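Local coordinates for protein kinase (Staphylococcus aureus subsp. aureus Mu50, PDB 3PY9), which forms the extracellular part of a membrane Ser/Thr kinase, whose PASTA repeats probably bind muropeptides and may thereby regulate the kinase, at residues L97-I102 with D130-L135; V75-V80 with T124-H129. All blocks are in the same frame, centred on the assembly; numbering follows the deposited sequence.

Interaction 1: residues L97-I102 with D130-L135; sequences LKDVTI and DSNIKL. With EU (europium ion), chain E.
Val100, Thr101 and Ile102 pair in parallel with Ile133, Lys134 and Leu135; the axes of these short strand segments come within 4.7 Å, with their directions 27° from each other. Three backbone bonds hold the register: Ile133 N to Asp99 O, Thr101 N to Ile133 O at 2.9 Å, and Leu135 N to Thr101 O, the latter two almost straight. Ahead of the strands the chains splay around a europium ion. Asp99, at the centre of an inverse gamma turn, swings its carboxylate across to the other segment because CG stands opposite the backbone N (chi1 170°). Its OD2 does two jobs: it binds the metal at 2.4 Å and accepts a hydrogen bond from Asn132 N at 2.9 Å, the donor lying above the carboxylate plane. Asp130 OD1 is a second metal ligand, also at 2.4 Å, and Asn132 completes the side-chain set. The positive charge of the ion probably offsets the repulsion between the two carboxylates it draws together. Beyond the metal a water is hydrogen-bonded to Asp99 OD1, Thr101 OG1 and Ile133 O, linking the metal-binding carboxylate to the strand pair. On this same face the bent Lys134 chain brings NZ back over Thr101, where its bond to OG1 is weak; NZ also forms a salt bridge with Glu103. The other face is apolar: Val100 CG1 lies 3.7 Å from Leu135 CG, its CG2 reaches Ile133 CB, and Ile102 CD1 rests on Leu135 CB at 3.9 Å. That apolar face turns to helix 85-93, whose Leu89 meets Val100 and whose Leu92 meets Leu97 and Leu135. Strand 133-138 is central in the three-stranded sheet, with 100-105 along one edge and 115-118 along the other.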
loop_
_atom_site.group_PDB
_atom_site.type_symbol
_atom_site.label_atom_id
_atom_site.label_comp_id
_atom_site.label_asym_id
_atom_site.label_seq_id
_atom_site.Cartn_x
_atom_site.Cartn_y
_atom_site.Cartn_z
ATOM N N LEU A 97 12.716 -23.463 10.071
ATOM C CA LEU A 97 12.923 -22.866 8.746
ATOM C C LEU A 97 14.106 -21.898 8.749
ATOM O O LEU A 97 13.969 -20.736 9.143
ATOM C CB LEU A 97 11.651 -22.165 8.258
ATOM C CG LEU A 97 10.419 -23.053 8.035
ATOM C CD1 LEU A 97 9.128 -22.257 8.074
ATOM C CD2 LEU A 97 10.552 -23.852 6.742
ATOM N N LYS A 98 15.262 -22.380 8.296
ATOM C CA LYS A 98 16.500 -21.615 8.382
ATOM C C LYS A 98 17.106 -21.214 7.025
ATOM O O LYS A 98 18.013 -20.381 6.975
ATOM C CB LYS A 98 17.525 -22.371 9.244
ATOM C CG LYS A 98 16.974 -22.823 10.606
ATOM C CD LYS A 98 18.059 -23.406 11.536
ATOM C CE LYS A 98 17.439 -24.277 12.650
ATOM N NZ LYS A 98 16.357 -23.593 13.453
ATOM N N ASP A 99 16.607 -21.794 5.935
ATOM C CA ASP A 99 17.081 -21.463 4.585
ATOM C C ASP A 99 16.307 -20.249 4.043
ATOM O O ASP A 99 15.387 -20.391 3.232
ATOM C CB ASP A 99 16.951 -22.689 3.654
ATOM C CG ASP A 99 17.186 -22.357 2.176
ATOM O OD1 ASP A 99 17.809 -21.311 1.868
ATOM O OD2 ASP A 99 16.747 -23.143 1.304
ATOM N N VAL A 100 16.668 -19.061 4.516
ATOM C CA VAL A 100 15.913 -17.854 4.177
ATOM C C VAL A 100 16.822 -16.813 3.567
ATOM O O VAL A 100 17.826 -16.425 4.156
ATOM C CB VAL A 100 15.158 -17.268 5.396
ATOM C CG1 VAL A 100 14.278 -16.106 4.974
ATOM C CG2 VAL A 100 14.303 -18.346 6.065
ATOM N N THR A 101 16.475 -16.383 2.363
ATOM C CA THR A 101 17.210 -15.323 1.698
ATOM C C THR A 101 16.394 -14.016 1.742
ATOM O O THR A 101 15.193 -14.034 1.542
ATOM C CB THR A 101 17.596 -15.731 0.262
ATOM O OG1 THR A 101 16.452 -16.271 -0.398
ATOM C CG2 THR A 101 18.673 -16.822 0.282
ATOM N N ILE A 102 17.059 -12.905 2.055
ATOM C CA ILE A 102 16.451 -11.572 2.022
ATOM C C ILE A 102 16.772 -10.817 0.732
ATOM O O ILE A 102 17.891 -10.852 0.228
ATOM C CB ILE A 102 16.895 -10.686 3.206
ATOM C CG1 ILE A 102 16.874 -11.468 4.528
ATOM C CG2 ILE A 102 16.055 -9.358 3.260
ATOM C CD1 ILE A 102 15.480 -11.729 5.105
ATOM N N ASP A 130 15.916 -27.403 2.512
ATOM C CA ASP A 130 16.025 -26.761 1.172
ATOM C C ASP A 130 14.723 -26.063 0.769
ATOM O O ASP A 130 14.289 -26.140 -0.386
ATOM C CB ASP A 130 16.521 -27.748 0.090
ATOM C CG ASP A 130 17.075 -27.041 -1.171
ATOM O OD1 ASP A 130 17.748 -25.995 -1.058
ATOM O OD2 ASP A 130 16.850 -27.553 -2.289
ATOM N N SER A 131 14.124 -25.367 1.735
ATOM C CA SER A 131 12.805 -24.733 1.571
ATOM C C SER A 131 12.819 -23.515 0.635
ATOM O O SER A 131 11.764 -23.096 0.125
ATOM C CB SER A 131 12.204 -24.352 2.939
ATOM O OG SER A 131 13.183 -23.819 3.828
ATOM N N ASN A 132 14.014 -22.965 0.419
ATOM C CA ASN A 132 14.219 -21.771 -0.407
ATOM C C ASN A 132 13.182 -20.685 -0.122
ATOM O O ASN A 132 12.462 -20.268 -1.028
ATOM C CB ASN A 132 14.215 -22.109 -1.915
ATOM C CG ASN A 132 15.049 -23.335 -2.258
ATOM O OD1 ASN A 132 16.251 -23.397 -1.978
ATOM N ND2 ASN A 132 14.413 -24.310 -2.898
ATOM N N ILE A 133 13.074 -20.247 1.133
ATOM C CA ILE A 133 12.198 -19.109 1.426
ATOM C C ILE A 133 12.924 -17.838 0.999
ATOM O O ILE A 133 14.134 -17.692 1.222
ATOM C CB ILE A 133 11.817 -18.934 2.922
ATOM C CG1 ILE A 133 11.525 -20.269 3.636
ATOM C CG2 ILE A 133 10.666 -17.936 3.050
ATOM C CD1 ILE A 133 10.145 -20.802 3.474
ATOM N N LYS A 134 12.179 -16.940 0.361
ATOM C CA LYS A 134 12.659 -15.605 0.082
ATOM C C LYS A 134 11.743 -14.594 0.756
ATOM O O LYS A 134 10.515 -14.676 0.653
ATOM C CB LYS A 134 12.717 -15.393 -1.418
ATOM C CG LYS A 134 13.584 -14.249 -1.863
ATOM C CD LYS A 134 13.818 -14.327 -3.364
ATOM C CE LYS A 134 14.895 -15.354 -3.727
ATOM N NZ LYS A 134 16.271 -14.856 -3.355
ATOM N N LEU A 135 12.347 -13.664 1.480
ATOM C CA LEU A 135 11.611 -12.620 2.137
ATOM C C LEU A 135 11.995 -11.299 1.499
ATOM O O LEU A 135 13.182 -11.062 1.189
ATOM C CB LEU A 135 11.914 -12.583 3.646
ATOM C CG LEU A 135 11.478 -13.774 4.527
ATOM C CD1 LEU A 135 11.640 -13.428 5.987
ATOM C CD2 LEU A 135 10.033 -14.266 4.280
HETATM EU EU EU E . 18.340 -23.732 -0.414
HETATM O O HOH W 1 15.176 -24.582 6.532
HETATM O O HOH W 2 16.284 -19.240 0.225
#

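Interaction 2: residues V75-V80 with T124-H129; sequences VKMPNV and TEIAIH
Val75 and Ile126 form an antiparallel hydrogen-bonded pair, followed by Lys76 and Glu125 as a non-hydrogen-bonded pair with their CA atoms 4.5 Å apart. Val75 N gives to Ile126 O and Ile126 N returns a bond to Val75 O at 2.6 Å; just past the strand, Met77 N donates to Thr124 O in a nearly straight line (172° at the hydrogen). Val75 carries most of the apolar contact. With CG1 turned anti to the carbonyl carbon (chi1 -79°), CG2 falls between the backbone N and that carbon and touches Ile128 CG2 at 3.6 Å and Ile126 CG2 at 4.0 Å, so one methyl branch bridges two isoleucines. The Val75 and Ile128 side chains cross at about a right angle. Met77 adds a looser touch, its SD 4.5 Å from Ile126 CG2, while the end of its side chain turns away from this segment, toward Leu92 of helix 85-93. On the opposite face of this little sheet, Lys76 folds back across Glu125 through bends at three torsions, and a salt bridge is modelled from NZ to OE2, though the position of NZ is uncertain. Thr124 takes part through its carbonyl, while its OG1 is hydrogen-bonded to Thr121 O. Ile126 also packs on Val120, and Val75 on Leu97, so the apolar face looks into the repeat and the charged pair lies on its surface. A short two-stranded antiparallel sheet of this kind, made by the entry strand of the repeat and a strand late in it, stands beside the helix and three-stranded sheet that are the hallmark of the PASTA fold.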
loop_
_atom_site.group_PDB
_atom_site.type_symbol
_atom_site.label_atom_id
_atom_site.label_comp_id
_atom_site.label_asym_id
_atom_site.label_seq_id
_atom_site.Cartn_x
_atom_site.Cartn_y
_atom_site.Cartn_z
ATOM N N VAL A 75 6.259 -28.064 7.681
ATOM C CA VAL A 75 5.565 -27.160 8.621
ATOM C C VAL A 75 4.568 -26.258 7.899
ATOM O O VAL A 75 4.577 -26.148 6.671
ATOM C CB VAL A 75 6.530 -26.232 9.412
ATOM C CG1 VAL A 75 7.198 -26.967 10.572
ATOM C CG2 VAL A 75 7.566 -25.601 8.498
ATOM N N LYS A 76 3.699 -25.614 8.671
ATOM C CA LYS A 76 2.841 -24.543 8.160
ATOM C C LYS A 76 3.643 -23.241 8.068
ATOM O O LYS A 76 4.201 -22.767 9.064
ATOM C CB LYS A 76 1.617 -24.365 9.073
ATOM C CG LYS A 76 0.264 -24.835 8.480
ATOM C CD LYS A 76 0.309 -26.130 7.619
ATOM C CE LYS A 76 0.435 -27.451 8.427
ATOM N NZ LYS A 76 1.816 -28.074 8.330
ATOM N N MET A 77 3.725 -22.684 6.865
ATOM C CA MET A 77 4.378 -21.391 6.681
ATOM C C MET A 77 3.636 -20.320 7.491
ATOM O O MET A 77 2.418 -20.135 7.320
ATOM C CB MET A 77 4.448 -21.007 5.199
ATOM C CG MET A 77 5.198 -19.691 4.921
ATOM S SD MET A 77 6.979 -19.856 5.063
ATOM C CE MET A 77 7.520 -18.141 5.081
ATOM N N PRO A 78 4.366 -19.625 8.384
ATOM C CA PRO A 78 3.796 -18.530 9.152
ATOM C C PRO A 78 3.599 -17.271 8.291
ATOM O O PRO A 78 4.196 -17.153 7.211
ATOM C CB PRO A 78 4.850 -18.280 10.226
ATOM C CG PRO A 78 6.138 -18.690 9.584
ATOM C CD PRO A 78 5.796 -19.840 8.698
ATOM N N ASN A 79 2.751 -16.358 8.767
ATOM C CA ASN A 79 2.527 -15.066 8.112
ATOM C C ASN A 79 3.441 -14.061 8.794
ATOM O O ASN A 79 3.292 -13.786 10.002
ATOM C CB ASN A 79 1.052 -14.645 8.229
ATOM C CG ASN A 79 0.712 -13.423 7.387
ATOM O OD1 ASN A 79 0.686 -12.310 7.889
ATOM N ND2 ASN A 79 0.445 -13.632 6.106
ATOM N N VAL A 80 4.417 -13.561 8.034
ATOM C CA VAL A 80 5.469 -12.674 8.567
ATOM C C VAL A 80 5.447 -11.292 7.898
ATOM O O VAL A 80 6.193 -10.392 8.274
ATOM C CB VAL A 80 6.900 -13.314 8.489
ATOM C CG1 VAL A 80 6.939 -14.688 9.175
ATOM C CG2 VAL A 80 7.371 -13.454 7.045
ATOM N N THR A 124 0.594 -22.555 4.075
ATOM C CA THR A 124 1.017 -23.722 3.288
ATOM C C THR A 124 1.977 -24.610 4.078
ATOM O O THR A 124 2.756 -24.118 4.908
ATOM C CB THR A 124 1.734 -23.327 1.968
ATOM O OG1 THR A 124 1.319 -22.025 1.546
ATOM C CG2 THR A 124 1.419 -24.337 0.865
ATOM N N GLU A 125 1.905 -25.920 3.818
ATOM C CA GLU A 125 2.896 -26.866 4.340
ATOM C C GLU A 125 4.159 -26.717 3.515
ATOM O O GLU A 125 4.113 -26.818 2.288
ATOM C CB GLU A 125 2.397 -28.323 4.283
ATOM C CG GLU A 125 1.758 -28.828 5.572
ATOM C CD GLU A 125 2.138 -30.276 5.927
ATOM O OE1 GLU A 125 2.199 -31.151 5.016
ATOM O OE2 GLU A 125 2.362 -30.547 7.136
ATOM N N ILE A 126 5.274 -26.453 4.183
ATOM C CA ILE A 126 6.569 -26.400 3.508
ATOM C C ILE A 126 7.565 -27.351 4.164
ATOM O O ILE A 126 7.589 -27.489 5.387
ATOM C CB ILE A 126 7.153 -24.941 3.379
ATOM C CG1 ILE A 126 8.401 -24.954 2.490
ATOM C CG2 ILE A 126 7.471 -24.317 4.740
ATOM C CD1 ILE A 126 8.736 -23.665 1.824
ATOM N N ALA A 127 8.369 -28.009 3.330
ATOM C CA ALA A 127 9.479 -28.846 3.793
ATOM C C ALA A 127 10.565 -28.013 4.505
ATOM O O ALA A 127 10.988 -26.969 3.998
ATOM C CB ALA A 127 10.063 -29.626 2.618
ATOM N N ILE A 128 11.012 -28.468 5.677
ATOM C CA ILE A 128 11.946 -27.670 6.496
ATOM C C ILE A 128 13.406 -27.771 6.025
ATOM O O ILE A 128 14.296 -27.132 6.594
ATOM C CB ILE A 128 11.811 -27.928 8.046
ATOM C CG1 ILE A 128 12.508 -29.228 8.479
ATOM C CG2 ILE A 128 10.342 -27.916 8.483
ATOM C CD1 ILE A 128 13.085 -29.185 9.901
ATOM N N HIS A 129 13.636 -28.562 4.978
ATOM C CA HIS A 129 14.963 -28.677 4.367
ATOM C C HIS A 129 14.979 -28.296 2.868
ATOM O O HIS A 129 14.183 -28.815 2.070
ATOM C CB HIS A 129 15.558 -30.079 4.602
ATOM C CG HIS A 129 15.640 -30.478 6.052
ATOM N ND1 HIS A 129 16.145 -29.645 7.031
ATOM C CD2 HIS A 129 15.299 -31.629 6.681
ATOM C CE1 HIS A 129 16.096 -30.261 8.201
ATOM N NE2 HIS A 129 15.583 -31.464 8.016
#

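Overall arrangement
Both contacts lie within one PASTA repeat, and along the chain they cross. Residues 75-80 enter first; helix 85-93 follows, then 97-102, strand 115-118, 124-129 and finally 130-135. Interaction 2 therefore closes a loop that holds the helix and two strands of the main sheet, while interaction 1 closes one from 97-102 across strand 115-118 and 124-129. Because 124-129 runs directly into 130-135, a short loop carries the chain from the small sheet to the metal site and the large sheet. The two centres are 10 Å apart, and Ile126 joins them, meeting both Leu97 and Ile133, while Met77 SD adds a contact to Ile133 CD1.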